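Local coordinates for protein N-acetylglucosamine-6-phosphate deacetylase (Mycobacterium smegmatis, PDB 6FV4) that probably catalyses the metal-dependent deacetylation of N-acetylglucosamine-6-phosphate, a step of amino-sugar metabolism in mycobacteria, at residues G34-A39 against A371-L376; R57-A62 against V393-A398; T63-F68 against Q326-A331; A350-A355 against P361-A366. The protein carries 1 engineered substitution. One frame throughout, in Å; residues are numbered along the deposited sequence.

Contact 1: G34-A39 against A371-L376; sequences GWLEIA and ADLVVL. With CD (cadmium ion), chain I.
Ile38 and Ala371 make the closer of two apolar contacts between these segments, which meet through side chains while their backbones stay well apart: the closest pair of CA atoms, Ile38 CA and Ala371 CA, is 6.8 Å apart. Both ends of the branched chain use the same methyl, Ile38 CD1 lying 3.7 Å and Ile38 CG2 3.9 Å from Ala371 CB. The second contact is tip to tip, Leu36 CD2 reaching Leu373 CD2 at 4.1 Å. Leu373 has its CG between the backbone N and the carbonyl carbon (chi1 55°), which places its CD2 against Leu36.

The polar chemistry belongs to Glu37, between the two apolar residues in sequence and with its carboxylate far from 371-376. It binds a cadmium ion through both oxygens, unevenly, with Glu37 OE2 at 2.5 Å and Glu37 OE1 at 2.8 Å from the metal, and a water molecule is a further ligand. This ion is distinct from the cadmium held by Glu138, His150, His204 and His225.

The contact joins the N-terminal sheet to C-terminal strands beside the catalytic domain, an arrangement consistent with the amidohydrolase superfamily. Strand 34-39 pairs with strands 16-21 and 42-48, whereas strand 373-376 pairs antiparallel with strands 63-76 and 382-387, and the two segments share only side-chain contacts; Leu365 also packs on Leu36, and Met386 on Leu373.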
loop_
_atom_site.group_PDB
_atom_site.type_symbol
_atom_site.label_atom_id
_atom_site.label_comp_id
_atom_site.label_asym_id
_atom_site.label_seq_id
_atom_site.Cartn_x
_atom_site.Cartn_y
_atom_site.Cartn_z
ATOM N N GLY B 34 25.350 -22.066 11.225
ATOM C CA GLY B 34 25.560 -22.323 9.820
ATOM C C GLY B 34 27.032 -22.468 9.492
ATOM O O GLY B 34 27.914 -22.089 10.263
ATOM N N TRP B 35 27.280 -23.006 8.307
ATOM C CA TRP B 35 28.645 -23.165 7.850
ATOM C C TRP B 35 28.661 -23.084 6.337
ATOM O O TRP B 35 27.673 -23.413 5.674
ATOM C CB TRP B 35 29.259 -24.485 8.356
ATOM C CG TRP B 35 28.599 -25.734 7.854
ATOM C CD1 TRP B 35 27.674 -26.492 8.511
ATOM C CD2 TRP B 35 28.827 -26.380 6.595
ATOM N NE1 TRP B 35 27.311 -27.565 7.741
ATOM C CE2 TRP B 35 28.006 -27.524 6.560
ATOM C CE3 TRP B 35 29.651 -26.103 5.494
ATOM C CZ2 TRP B 35 27.970 -28.387 5.467
ATOM C CZ3 TRP B 35 29.617 -26.959 4.409
ATOM C CH2 TRP B 35 28.783 -28.093 4.403
ATOM N N LEU B 36 29.797 -22.624 5.804
ATOM C CA LEU B 36 30.011 -22.478 4.377
ATOM C C LEU B 36 31.405 -22.953 4.037
ATOM O O LEU B 36 32.365 -22.680 4.764
ATOM C CB LEU B 36 29.897 -21.026 3.893
ATOM C CG LEU B 36 28.684 -20.153 4.129
ATOM C CD1 LEU B 36 28.928 -19.324 5.362
ATOM C CD2 LEU B 36 28.505 -19.267 2.901
ATOM N N GLU B 37 31.514 -23.616 2.899
ATOM C CA GLU B 37 32.790 -24.039 2.356
ATOM C C GLU B 37 33.086 -23.243 1.106
ATOM O O GLU B 37 32.267 -23.210 0.186
ATOM C CB GLU B 37 32.765 -25.517 2.020
ATOM C CG GLU B 37 34.060 -26.200 2.133
ATOM C CD GLU B 37 33.902 -27.571 1.587
ATOM O OE1 GLU B 37 33.063 -28.309 2.141
ATOM O OE2 GLU B 37 34.559 -27.895 0.576
ATOM N N ILE B 38 34.265 -22.636 1.068
ATOM C CA ILE B 38 34.675 -21.741 -0.001
ATOM C C ILE B 38 35.861 -22.379 -0.703
ATOM O O ILE B 38 36.789 -22.861 -0.044
ATOM C CB ILE B 38 35.047 -20.348 0.547
ATOM C CG1 ILE B 38 33.872 -19.718 1.307
ATOM C CG2 ILE B 38 35.555 -19.441 -0.566
ATOM C CD1 ILE B 38 32.614 -19.619 0.508
ATOM N N ALA B 39 35.828 -22.402 -2.031
ATOM C CA ALA B 39 36.983 -22.810 -2.826
ATOM C C ALA B 39 37.222 -21.738 -3.867
ATOM O O ALA B 39 36.311 -21.411 -4.637
ATOM C CB ALA B 39 36.778 -24.169 -3.503
ATOM N N ALA B 371 31.518 -16.349 -3.976
ATOM C CA ALA B 371 31.643 -16.232 -2.528
ATOM C C ALA B 371 31.711 -14.751 -2.143
ATOM O O ALA B 371 32.768 -14.192 -1.841
ATOM C CB ALA B 371 32.858 -17.003 -2.033
ATOM N N ASP B 372 30.539 -14.117 -2.149
ATOM C CA ASP B 372 30.374 -12.732 -1.728
ATOM C C ASP B 372 29.491 -12.755 -0.490
ATOM O O ASP B 372 28.339 -13.194 -0.565
ATOM C CB ASP B 372 29.714 -11.884 -2.813
ATOM C CG ASP B 372 30.445 -11.930 -4.135
ATOM O OD1 ASP B 372 31.607 -12.387 -4.188
ATOM O OD2 ASP B 372 29.844 -11.498 -5.136
ATOM N N LEU B 373 30.029 -12.317 0.645
ATOM C CA LEU B 373 29.256 -12.368 1.878
ATOM C C LEU B 373 29.703 -11.243 2.798
ATOM O O LEU B 373 30.757 -10.630 2.600
ATOM C CB LEU B 373 29.381 -13.733 2.572
ATOM C CG LEU B 373 30.760 -14.304 2.927
ATOM C CD1 LEU B 373 31.373 -13.655 4.172
ATOM C CD2 LEU B 373 30.641 -15.823 3.132
ATOM N N VAL B 374 28.888 -10.997 3.827
ATOM C CA VAL B 374 29.096 -9.908 4.776
ATOM C C VAL B 374 28.880 -10.453 6.180
ATOM O O VAL B 374 27.940 -11.213 6.422
ATOM C CB VAL B 374 28.148 -8.716 4.503
ATOM C CG1 VAL B 374 28.309 -7.637 5.576
ATOM C CG2 VAL B 374 28.408 -8.124 3.135
ATOM N N VAL B 375 29.775 -10.104 7.092
ATOM C CA VAL B 375 29.700 -10.554 8.470
ATOM C C VAL B 375 29.243 -9.375 9.306
ATOM O O VAL B 375 29.794 -8.275 9.189
ATOM C CB VAL B 375 31.045 -11.107 8.961
ATOM C CG1 VAL B 375 30.858 -11.769 10.310
ATOM C CG2 VAL B 375 31.600 -12.117 7.950
ATOM N N LEU B 376 28.217 -9.596 10.128
ATOM C CA LEU B 376 27.619 -8.546 10.937
ATOM C C LEU B 376 27.611 -8.979 12.392
ATOM O O LEU B 376 27.392 -10.157 12.687
ATOM C CB LEU B 376 26.183 -8.251 10.478
ATOM C CG LEU B 376 25.915 -8.034 8.989
ATOM C CD1 LEU B 376 24.419 -8.077 8.716
ATOM C CD2 LEU B 376 26.502 -6.706 8.531
HETATM CD CD CD I . 35.101 -30.138 1.587
HETATM O O HOH W 1 37.453 -30.538 0.474
#

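Contact 2: R57-A62 against V393-A398; sequences RNLGAA and VTPGAA
Arg57 and Pro395 approach from opposite directions, Pro395 laying its CD over one face of the guanidinium, near the rim. Pro395 CD stands 3.7 Å above the guanidinium plane, and Pro395 CG is 3.7 Å from Arg57 NH1. The aliphatic part joins in, since Arg57 CD is also 3.7 Å from Pro395 CG. The Arg57 side chain starts extended, CG anti to the backbone N, and bends at chi3 (-57°), which turns the flat end over the ring.

Leu59 meets the same proline at about a right angle, with Leu59 CD2 3.9 Å from Pro395 CG. Thr394 likewise crosses Arg57, but the gap of 3.9 Å from Arg57 NH2 to Thr394 OG1 is too long for a hydrogen bond. A water bridges instead: it donates to Pro395 O, bonds to Thr394 OG1 and accepts a weak bond from Arg57 NH1.

Pro395 is placed by a type II turn, Thr394 to Ala397, closed by a 2.9 Å bond from Ala397 N to Thr394 O. On the facing segment Asn58 OD1 forms an Asx turn with Gly60 N. Strand 57-58 runs parallel to strand 16-21 at a sheet edge; Leu59 also packs on Val375 of strand 373-376, and Pro395 on Ala384 of strand 382-387, in this contact at the surface.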
loop_
_atom_site.group_PDB
_atom_site.type_symbol
_atom_site.label_atom_id
_atom_site.label_comp_id
_atom_site.label_asym_id
_atom_site.label_seq_id
_atom_site.Cartn_x
_atom_site.Cartn_y
_atom_site.Cartn_z
ATOM N N ARG B 57 37.826 -20.621 10.024
ATOM C CA ARG B 57 37.539 -19.435 10.822
ATOM C C ARG B 57 36.135 -19.546 11.390
ATOM O O ARG B 57 35.160 -19.694 10.645
ATOM C CB ARG B 57 37.691 -18.157 10.002
ATOM C CG ARG B 57 37.618 -16.901 10.858
ATOM C CD ARG B 57 37.511 -15.675 9.996
ATOM N NE ARG B 57 38.628 -15.579 9.060
ATOM C CZ ARG B 57 39.695 -14.817 9.264
ATOM N NH1 ARG B 57 39.769 -14.094 10.374
ATOM N NH2 ARG B 57 40.674 -14.773 8.362
ATOM N N ASN B 58 36.036 -19.490 12.709
ATOM C CA ASN B 58 34.749 -19.415 13.372
ATOM C C ASN B 58 34.439 -17.944 13.591
ATOM O O ASN B 58 35.171 -17.252 14.302
ATOM C CB ASN B 58 34.761 -20.189 14.687
ATOM C CG ASN B 58 33.388 -20.269 15.330
ATOM O OD1 ASN B 58 32.387 -19.795 14.773
ATOM N ND2 ASN B 58 33.327 -20.898 16.500
ATOM N N LEU B 59 33.369 -17.465 12.966
ATOM C CA LEU B 59 33.003 -16.068 13.136
ATOM C C LEU B 59 32.287 -15.816 14.453
ATOM O O LEU B 59 32.064 -14.656 14.809
ATOM C CB LEU B 59 32.155 -15.623 11.947
ATOM C CG LEU B 59 32.976 -15.714 10.654
ATOM C CD1 LEU B 59 32.093 -15.699 9.414
ATOM C CD2 LEU B 59 34.016 -14.601 10.605
ATOM N N GLY B 60 31.942 -16.872 15.184
ATOM C CA GLY B 60 31.380 -16.698 16.511
ATOM C C GLY B 60 29.952 -16.202 16.465
ATOM O O GLY B 60 29.133 -16.659 15.660
ATOM N N ALA B 61 29.650 -15.240 17.339
ATOM C CA ALA B 61 28.299 -14.713 17.455
ATOM C C ALA B 61 28.043 -13.638 16.410
ATOM O O ALA B 61 27.626 -12.524 16.742
ATOM C CB ALA B 61 28.065 -14.150 18.854
ATOM N N ALA B 62 28.303 -13.956 15.150
ATOM C CA ALA B 62 28.066 -13.047 14.043
ATOM C C ALA B 62 26.966 -13.599 13.153
ATOM O O ALA B 62 26.709 -14.807 13.131
ATOM C CB ALA B 62 29.348 -12.835 13.234
ATOM N N VAL B 393 37.299 -6.763 3.538
ATOM C CA VAL B 393 37.468 -6.412 4.946
ATOM C C VAL B 393 37.526 -7.722 5.723
ATOM O O VAL B 393 36.536 -8.457 5.794
ATOM C CB VAL B 393 36.328 -5.516 5.450
ATOM C CG1 VAL B 393 36.346 -5.384 6.984
ATOM C CG2 VAL B 393 36.411 -4.143 4.784
ATOM N N THR B 394 38.694 -8.041 6.261
ATOM C CA THR B 394 38.869 -9.248 7.053
ATOM C C THR B 394 38.365 -9.004 8.479
ATOM O O THR B 394 38.411 -7.866 8.965
ATOM C CB THR B 394 40.344 -9.657 7.054
ATOM O OG1 THR B 394 40.500 -10.980 7.583
ATOM C CG2 THR B 394 41.180 -8.679 7.861
ATOM N N PRO B 395 37.835 -10.038 9.147
ATOM C CA PRO B 395 37.245 -9.837 10.483
ATOM C C PRO B 395 38.214 -9.134 11.425
ATOM O O PRO B 395 39.381 -9.520 11.548
ATOM C CB PRO B 395 36.928 -11.265 10.955
ATOM C CG PRO B 395 36.770 -12.056 9.706
ATOM C CD PRO B 395 37.699 -11.437 8.687
ATOM N N GLY B 396 37.724 -8.063 12.070
ATOM C CA GLY B 396 38.528 -7.214 12.923
ATOM C C GLY B 396 39.022 -5.921 12.286
ATOM O O GLY B 396 39.321 -4.965 13.015
ATOM N N ALA B 397 39.108 -5.859 10.956
ATOM C CA ALA B 397 39.765 -4.754 10.261
ATOM C C ALA B 397 38.829 -3.607 9.879
ATOM O O ALA B 397 39.287 -2.636 9.269
ATOM C CB ALA B 397 40.472 -5.278 9.002
ATOM N N ALA B 398 37.543 -3.681 10.207
ATOM C CA ALA B 398 36.609 -2.608 9.853
ATOM C C ALA B 398 36.832 -1.347 10.702
ATOM O O ALA B 398 37.028 -0.243 10.171
ATOM C CB ALA B 398 35.169 -3.098 9.998
HETATM O O HOH W 2 40.799 -11.338 10.216
#

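Contact 3: T63-F68 against Q326-A331; sequences TVVPGF and QVFRLA
One face of the Phe328 ring carries the far end of Phe68. Phe68 CZ stands 3.7 Å above that plane, offset toward the rim, and the closest approach is 3.4 Å, from Phe68 CE2 to Phe328 CD1. The rings meet obliquely, planes at 41° and centroids 5.0 Å apart. Val65 comes from the direction opposed to Phe328 and adds a lighter contact at the end of the ring, Val65 CG1 lying 4.2 Å from Phe328 CZ, again at an oblique position.

The first torsions set the direction of each ring. Phe328 has CG anti to the backbone N (chi1 -177°), which sends the ring from helix 324-334 toward the strand. Phe68 has CG beside its own backbone N (chi1 -58°). The two side chains run at about a right angle to each other, although their ring planes are inclined far less.

The setting is the metal-dependent hydrolase fold: the strand 63-76 continues to His72 and His74, which bind zinc. Ala350 of helix 339-357 packs on Phe68, while Ala346 and Leu376 pack on Phe328. All three touching residues are buried and hydrocarbon in their touching parts. The junction of strand and helix thus rests on van der Waals contact and exclusion of water, with no directional bond across it.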
loop_
_atom_site.group_PDB
_atom_site.type_symbol
_atom_site.label_atom_id
_atom_site.label_comp_id
_atom_site.label_asym_id
_atom_site.label_seq_id
_atom_site.Cartn_x
_atom_site.Cartn_y
_atom_site.Cartn_z
ATOM N N THR B 63 26.293 -12.699 12.439
ATOM C CA THR B 63 25.346 -13.075 11.396
ATOM C C THR B 63 26.019 -12.887 10.034
ATOM O O THR B 63 26.537 -11.805 9.746
ATOM C CB THR B 63 24.064 -12.239 11.495
ATOM O OG1 THR B 63 23.411 -12.495 12.747
ATOM C CG2 THR B 63 23.094 -12.595 10.380
ATOM N N VAL B 64 26.053 -13.946 9.218
ATOM C CA VAL B 64 26.560 -13.864 7.848
ATOM C C VAL B 64 25.377 -13.704 6.902
ATOM O O VAL B 64 24.362 -14.395 7.040
ATOM C CB VAL B 64 27.397 -15.099 7.471
ATOM C CG1 VAL B 64 27.791 -15.044 5.994
ATOM C CG2 VAL B 64 28.635 -15.203 8.355
ATOM N N VAL B 65 25.499 -12.780 5.957
ATOM C CA VAL B 65 24.481 -12.559 4.935
ATOM C C VAL B 65 25.178 -12.546 3.580
ATOM O O VAL B 65 26.400 -12.362 3.501
ATOM C CB VAL B 65 23.707 -11.242 5.178
ATOM C CG1 VAL B 65 22.914 -11.323 6.517
ATOM C CG2 VAL B 65 24.668 -10.047 5.140
ATOM N N PRO B 66 24.433 -12.728 2.495
ATOM C CA PRO B 66 25.033 -12.536 1.167
ATOM C C PRO B 66 25.481 -11.089 1.003
ATOM O O PRO B 66 25.008 -10.182 1.696
ATOM C CB PRO B 66 23.902 -12.884 0.192
ATOM C CG PRO B 66 22.795 -13.521 1.037
ATOM C CD PRO B 66 22.986 -13.013 2.426
ATOM N N GLY B 67 26.423 -10.878 0.088
ATOM C CA GLY B 67 26.882 -9.522 -0.165
ATOM C C GLY B 67 25.730 -8.632 -0.596
ATOM O O GLY B 67 24.793 -9.078 -1.267
ATOM N N PHE B 68 25.786 -7.361 -0.182
ATOM C CA PHE B 68 24.765 -6.412 -0.606
ATOM C C PHE B 68 24.935 -6.081 -2.090
ATOM O O PHE B 68 26.052 -6.034 -2.610
ATOM C CB PHE B 68 24.831 -5.129 0.234
ATOM C CG PHE B 68 24.655 -5.355 1.728
ATOM C CD1 PHE B 68 25.513 -4.744 2.635
ATOM C CD2 PHE B 68 23.630 -6.147 2.220
ATOM C CE1 PHE B 68 25.361 -4.919 4.009
ATOM C CE2 PHE B 68 23.475 -6.336 3.612
ATOM C CZ PHE B 68 24.348 -5.720 4.492
ATOM N N GLN B 326 23.877 0.758 6.157
ATOM C CA GLN B 326 22.925 1.563 6.918
ATOM C C GLN B 326 21.489 1.259 6.514
ATOM O O GLN B 326 20.609 1.157 7.375
ATOM C CB GLN B 326 23.220 3.056 6.741
ATOM C CG GLN B 326 24.457 3.539 7.490
ATOM C CD GLN B 326 24.934 4.903 7.014
ATOM O OE1 GLN B 326 25.740 4.993 6.093
ATOM N NE2 GLN B 326 24.455 5.969 7.654
ATOM N N VAL B 327 21.216 1.117 5.217
ATOM C CA VAL B 327 19.832 0.876 4.820
ATOM C C VAL B 327 19.385 -0.520 5.243
ATOM O O VAL B 327 18.225 -0.714 5.640
ATOM C CB VAL B 327 19.627 1.106 3.314
ATOM C CG1 VAL B 327 20.082 2.521 2.924
ATOM C CG2 VAL B 327 20.347 0.063 2.511
ATOM N N PHE B 328 20.294 -1.504 5.188
ATOM C CA PHE B 328 19.987 -2.843 5.687
ATOM C C PHE B 328 19.563 -2.793 7.154
ATOM O O PHE B 328 18.537 -3.369 7.541
ATOM C CB PHE B 328 21.207 -3.753 5.517
ATOM C CG PHE B 328 20.973 -5.196 5.935
ATOM C CD1 PHE B 328 20.405 -6.107 5.057
ATOM C CD2 PHE B 328 21.338 -5.638 7.198
ATOM C CE1 PHE B 328 20.207 -7.449 5.433
ATOM C CE2 PHE B 328 21.132 -6.967 7.582
ATOM C CZ PHE B 328 20.564 -7.869 6.696
ATOM N N ARG B 329 20.357 -2.117 7.984
ATOM C CA ARG B 329 20.076 -2.042 9.413
ATOM C C ARG B 329 18.789 -1.268 9.680
ATOM O O ARG B 329 18.005 -1.647 10.556
ATOM C CB ARG B 329 21.278 -1.408 10.118
ATOM C CG ARG B 329 21.221 -1.320 11.624
ATOM C CD ARG B 329 22.590 -0.905 12.210
ATOM N NE ARG B 329 23.263 0.144 11.437
ATOM C CZ ARG B 329 24.418 -0.006 10.782
ATOM N NH1 ARG B 329 25.063 -1.170 10.796
ATOM N NH2 ARG B 329 24.935 1.017 10.110
ATOM N N LEU B 330 18.532 -0.199 8.912
ATOM C CA LEU B 330 17.265 0.522 9.053
ATOM C C LEU B 330 16.089 -0.307 8.540
ATOM O O LEU B 330 14.996 -0.279 9.120
ATOM C CB LEU B 330 17.346 1.868 8.326
ATOM C CG LEU B 330 18.139 2.949 9.066
ATOM C CD1 LEU B 330 18.326 4.219 8.233
ATOM C CD2 LEU B 330 17.439 3.262 10.423
ATOM N N ALA B 331 16.289 -1.056 7.457
ATOM C CA ALA B 331 15.250 -1.961 6.977
ATOM C C ALA B 331 14.858 -2.978 8.050
ATOM O O ALA B 331 13.668 -3.237 8.266
ATOM C CB ALA B 331 15.726 -2.673 5.705
#

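Contact 4: A350-A355 against P361-A366; sequences ACVNPA and PAAGLA
Cys351 meets Ala363 with its CB and its carbonyl, while its chi1 of -46° turns SG beside the backbone N, toward Pro66 O and Gly67 O. Separately, the Cys351 backbone, at phi -130° and psi -56°, departs from regular helix geometry and sets the carbonyl O near Ala363 CB. The motif is a wider pi-type turn at 350-352 within helix 339-357, followed by a kink where the N of Pro354, lacking a hydrogen, makes no bond to the preceding turn.

Against this irregular stretch the chain returning after the helix sets one methyl group. Ala363 CB is 4.2 Å from Cys351 CB and 4.3 Å from Ala355 CB, and Val352 approaches from the helix as well, its CA 4.1 Å from Ala363 CB. Ala355 also faces the returning backbone, with its CB 3.8 Å from Pro361 O.

A water supplies the polar link. It donates to Val352 O at 2.6 Å and accepts from Ala363 N at 3.3 Å, joining the helix to the loop. After Ala363, Leu365 goes on to pack on Val64, while on the helix Cys351 packs on Phe68 of strand 63-76. The contact therefore folds the loop that leads to strand 373-376 back along its helix. Cys351 O is buried without a hydrogen-bond partner in the model, and Ala363 CB lies 3.2 Å from it.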
loop_
_atom_site.group_PDB
_atom_site.type_symbol
_atom_site.label_atom_id
_atom_site.label_comp_id
_atom_site.label_asym_id
_atom_site.label_seq_id
_atom_site.Cartn_x
_atom_site.Cartn_y
_atom_site.Cartn_z
ATOM N N ALA B 350 17.921 -6.455 0.069
ATOM C CA ALA B 350 19.231 -5.846 -0.130
ATOM C C ALA B 350 20.159 -6.691 -0.989
ATOM O O ALA B 350 21.212 -6.189 -1.408
ATOM C CB ALA B 350 19.917 -5.585 1.216
ATOM N N CYS B 351 19.798 -7.955 -1.245
ATOM C CA CYS B 351 20.669 -8.913 -1.916
ATOM C C CYS B 351 19.975 -9.612 -3.082
ATOM O O CYS B 351 20.472 -9.561 -4.214
ATOM C CB CYS B 351 21.193 -9.963 -0.923
ATOM S SG CYS B 351 21.812 -9.317 0.683
ATOM N N VAL B 352 18.836 -10.259 -2.855
ATOM C CA VAL B 352 18.258 -11.112 -3.899
ATOM C C VAL B 352 17.400 -10.319 -4.874
ATOM O O VAL B 352 17.589 -10.403 -6.095
ATOM C CB VAL B 352 17.461 -12.275 -3.281
ATOM C CG1 VAL B 352 16.953 -13.188 -4.399
ATOM C CG2 VAL B 352 18.326 -13.043 -2.297
ATOM N N ASN B 353 16.444 -9.555 -4.369
ATOM C CA ASN B 353 15.535 -8.817 -5.245
ATOM C C ASN B 353 16.270 -7.897 -6.200
ATOM O O ASN B 353 15.902 -7.861 -7.384
ATOM C CB ASN B 353 14.525 -8.010 -4.416
ATOM C CG ASN B 353 13.699 -8.893 -3.482
ATOM O OD1 ASN B 353 13.707 -10.105 -3.620
ATOM N ND2 ASN B 353 12.983 -8.276 -2.539
ATOM N N PRO B 354 17.247 -7.092 -5.763
ATOM C CA PRO B 354 17.895 -6.193 -6.730
ATOM C C PRO B 354 18.728 -6.931 -7.760
ATOM O O PRO B 354 18.789 -6.498 -8.916
ATOM C CB PRO B 354 18.750 -5.279 -5.847
ATOM C CG PRO B 354 18.885 -5.973 -4.554
ATOM C CD PRO B 354 17.662 -6.793 -4.378
ATOM N N ALA B 355 19.413 -8.006 -7.368
ATOM C CA ALA B 355 20.198 -8.754 -8.343
ATOM C C ALA B 355 19.291 -9.371 -9.393
ATOM O O ALA B 355 19.618 -9.386 -10.591
ATOM C CB ALA B 355 21.034 -9.828 -7.643
ATOM N N PRO B 361 24.098 -11.817 -11.513
ATOM C CA PRO B 361 24.257 -13.136 -10.878
ATOM C C PRO B 361 23.422 -13.270 -9.617
ATOM O O PRO B 361 23.575 -12.492 -8.663
ATOM C CB PRO B 361 25.760 -13.211 -10.573
ATOM C CG PRO B 361 26.386 -11.988 -11.226
ATOM C CD PRO B 361 25.360 -11.353 -12.108
ATOM N N ALA B 362 22.511 -14.238 -9.632
ATOM C CA ALA B 362 21.550 -14.411 -8.551
ATOM C C ALA B 362 22.269 -14.461 -7.217
ATOM O O ALA B 362 23.092 -15.350 -6.971
ATOM C CB ALA B 362 20.736 -15.689 -8.768
ATOM N N ALA B 363 21.990 -13.480 -6.369
ATOM C CA ALA B 363 22.631 -13.450 -5.068
ATOM C C ALA B 363 22.264 -14.705 -4.275
ATOM O O ALA B 363 21.389 -15.493 -4.649
ATOM C CB ALA B 363 22.236 -12.185 -4.304
ATOM N N GLY B 364 22.962 -14.894 -3.170
ATOM C CA GLY B 364 22.674 -16.030 -2.334
ATOM C C GLY B 364 23.912 -16.846 -2.082
ATOM O O GLY B 364 24.797 -16.960 -2.942
ATOM N N LEU B 365 23.994 -17.385 -0.880
ATOM C CA LEU B 365 25.082 -18.272 -0.507
ATOM C C LEU B 365 24.565 -19.680 -0.772
ATOM O O LEU B 365 23.831 -20.251 0.031
ATOM C CB LEU B 365 25.497 -18.034 0.940
ATOM C CG LEU B 365 26.109 -16.642 1.147
ATOM C CD1 LEU B 365 26.132 -16.281 2.622
ATOM C CD2 LEU B 365 27.509 -16.592 0.545
ATOM N N ALA B 366 24.895 -20.205 -1.943
ATOM C CA ALA B 366 24.454 -21.524 -2.356
ATOM C C ALA B 366 25.590 -22.180 -3.119
ATOM O O ALA B 366 26.490 -21.505 -3.626
ATOM C CB ALA B 366 23.198 -21.458 -3.234
HETATM O O HOH W 3 18.878 -12.531 -6.892
#

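Following the chain from the N terminus, 34-39 opens contact 1 and 57-62 opens contact 2 before contact 1 closes at 371-376; contact 2 closes last, at 393-398, so these two long loops cross. Both enclose contact 3, from 63-68 to 326-331, and then contact 4, a short return from 350-355 to 361-366 that begins after contact 3 has closed. Contacts 1 and 2 bind the N-terminal sheet to strands and turns of the C-terminal part. Contact 3 joins the strand leading to the zinc ligands with a late helix, and contact 4 ties helix 339-357 to the loop that follows it. Leu376 O to Thr63 N, 2.8 Å, is a probable hydrogen bond joining contacts 1 and 3.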